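Local structure of probable mannosyltransferase KTR4 (Saccharomyces cerevisiae, 5A07) at residues L296-Q301 against Q418-R423. The protein is a probable mannosyltransferase of the KTR family, with a GT-A fold, and holds guanosine-5'-diphosphate and a manganese ion in this structure. Residues are numbered along the deposited sequence; the frame is centred on the assembly and turned at random.
Sequences LKDNSQ and QATWIR. With ACT (acetate ion), chain H.
T420 OG1 donates a 2.7 Å hydrogen bond to D298 OD2, joining helix 418-425 to the loop that follows helix 293-297. The hydroxyl meets the anti side of OD2, 24° out of the carboxylate plane, while T420 CG2 packs 3.7 Å from D298 CB. D298 chi1 of -165° sets CG opposite the backbone N, which brings OD2 against T420 while OD1 stays beside S300. A water bonded to OD2 at 2.8 Å passes the contact on to R423 NH1, 2.9 Å from that water; OD2 and NH1 themselves stay 4.7 Å apart, bridged rather than paired. The other oxygen, OD1, serves its own loop: S300 N reaches it at 3.0 Å from above the carboxylate plane, closing an Asx turn, and S300 OG comes to its syn side at 2.7 Å. Further out, R423 NH1 also bonds N72 OD1 on helix 65-80, and the W421 ring lies edge-to-face with W295 and F258. K297 NZ bonds an acetate ion, probably from the crystallisation liquor, and Y306 OH bonds both. Four bonds thus grip one buried carboxylate, two on each oxygen, fixing its rotation; together with the nearby guanidinium they would probably favour its ionised form.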
# COMPACT_ATOMS: atom_id res chain seq x y z
N LEU B 296 0.71 -13.29 5.90
CA LEU B 296 -0.26 -12.96 6.96
C LEU B 296 -0.02 -13.70 8.31
O LEU B 296 -0.41 -13.22 9.36
CB LEU B 296 -1.64 -13.30 6.50
CG LEU B 296 -2.11 -12.68 5.19
CD1 LEU B 296 -3.48 -13.16 4.82
CD2 LEU B 296 -2.10 -11.15 5.36
N LYS B 297 0.66 -14.83 8.29
CA LYS B 297 0.75 -15.71 9.46
C LYS B 297 2.13 -15.80 10.06
O LYS B 297 2.32 -16.54 11.01
CB LYS B 297 0.29 -17.11 9.05
CG LYS B 297 -1.09 -17.21 8.51
CD LYS B 297 -2.19 -16.77 9.45
CE LYS B 297 -2.11 -17.48 10.80
NZ LYS B 297 -3.27 -17.10 11.72
N ASP B 298 3.09 -14.99 9.60
CA ASP B 298 4.44 -15.05 10.08
C ASP B 298 4.56 -14.44 11.45
O ASP B 298 4.48 -13.20 11.63
CB ASP B 298 5.44 -14.35 9.13
CG ASP B 298 6.89 -14.72 9.45
OD1 ASP B 298 7.15 -15.34 10.52
OD2 ASP B 298 7.82 -14.29 8.72
N ASN B 299 4.84 -15.30 12.43
CA ASN B 299 4.87 -14.88 13.82
C ASN B 299 6.28 -14.80 14.33
O ASN B 299 6.51 -14.49 15.51
CB ASN B 299 4.08 -15.88 14.70
CG ASN B 299 4.57 -17.31 14.54
OD1 ASN B 299 4.75 -17.80 13.44
ND2 ASN B 299 4.76 -17.98 15.65
N SER B 300 7.26 -14.99 13.46
CA SER B 300 8.61 -15.17 13.94
C SER B 300 9.45 -13.94 14.29
O SER B 300 10.41 -14.06 15.08
CB SER B 300 9.40 -16.06 12.97
OG SER B 300 9.54 -15.49 11.68
N GLN B 301 9.19 -12.79 13.63
CA GLN B 301 9.94 -11.63 13.91
C GLN B 301 9.31 -10.81 15.01
O GLN B 301 10.06 -10.30 15.83
CB GLN B 301 10.06 -10.73 12.67
CG GLN B 301 10.97 -9.54 12.86
CD GLN B 301 11.26 -8.85 11.51
OE1 GLN B 301 11.95 -9.39 10.65
NE2 GLN B 301 10.72 -7.66 11.34
N GLN B 418 9.61 -6.94 4.71
CA GLN B 418 9.95 -7.27 3.35
C GLN B 418 10.62 -8.67 3.23
O GLN B 418 10.37 -9.36 2.25
CB GLN B 418 10.81 -6.19 2.70
CG GLN B 418 11.16 -6.44 1.22
CD GLN B 418 9.94 -6.27 0.34
OE1 GLN B 418 9.21 -5.27 0.46
NE2 GLN B 418 9.69 -7.21 -0.50
N ALA B 419 11.43 -9.09 4.21
CA ALA B 419 12.05 -10.42 4.18
C ALA B 419 11.01 -11.51 4.13
O ALA B 419 11.20 -12.49 3.42
CB ALA B 419 12.98 -10.63 5.37
N THR B 420 9.91 -11.35 4.86
CA THR B 420 8.82 -12.32 4.83
C THR B 420 8.17 -12.44 3.45
O THR B 420 7.95 -13.54 2.93
CB THR B 420 7.77 -12.01 5.92
OG1 THR B 420 8.40 -12.13 7.18
CG2 THR B 420 6.55 -12.96 5.83
N TRP B 421 7.95 -11.30 2.81
CA TRP B 421 7.41 -11.28 1.47
C TRP B 421 8.42 -11.95 0.46
O TRP B 421 8.00 -12.77 -0.39
CB TRP B 421 7.15 -9.78 1.02
CG TRP B 421 6.49 -9.72 -0.30
CD1 TRP B 421 7.09 -9.59 -1.53
CD2 TRP B 421 5.10 -9.90 -0.54
NE1 TRP B 421 6.16 -9.68 -2.50
CE2 TRP B 421 4.93 -9.88 -1.91
CE3 TRP B 421 3.99 -10.14 0.30
CZ2 TRP B 421 3.70 -10.03 -2.50
CZ3 TRP B 421 2.72 -10.29 -0.29
CH2 TRP B 421 2.59 -10.27 -1.68
N ILE B 422 9.68 -11.63 0.58
CA ILE B 422 10.71 -12.25 -0.29
C ILE B 422 10.74 -13.76 -0.07
O ILE B 422 10.71 -14.54 -1.04
CB ILE B 422 12.12 -11.70 -0.04
CG1 ILE B 422 12.18 -10.24 -0.50
CG2 ILE B 422 13.21 -12.52 -0.80
CD1 ILE B 422 13.39 -9.50 -0.03
N ARG B 423 10.77 -14.16 1.17
CA ARG B 423 10.89 -15.59 1.51
C ARG B 423 9.69 -16.42 1.08
O ARG B 423 9.86 -17.55 0.58
CB ARG B 423 11.12 -15.72 3.00
CG ARG B 423 11.21 -17.17 3.54
CD ARG B 423 11.43 -17.18 5.03
NE ARG B 423 12.69 -16.55 5.27
CZ ARG B 423 12.96 -15.49 6.07
NH1 ARG B 423 12.02 -14.95 6.82
NH2 ARG B 423 14.20 -15.01 6.09
C ACT H . -3.94 -18.59 15.23
O ACT H . -2.73 -18.64 15.57
OXT ACT H . -4.37 -18.30 14.08
CH3 ACT H . -4.99 -18.91 16.29
O HOH W 1 9.47 -16.21 7.59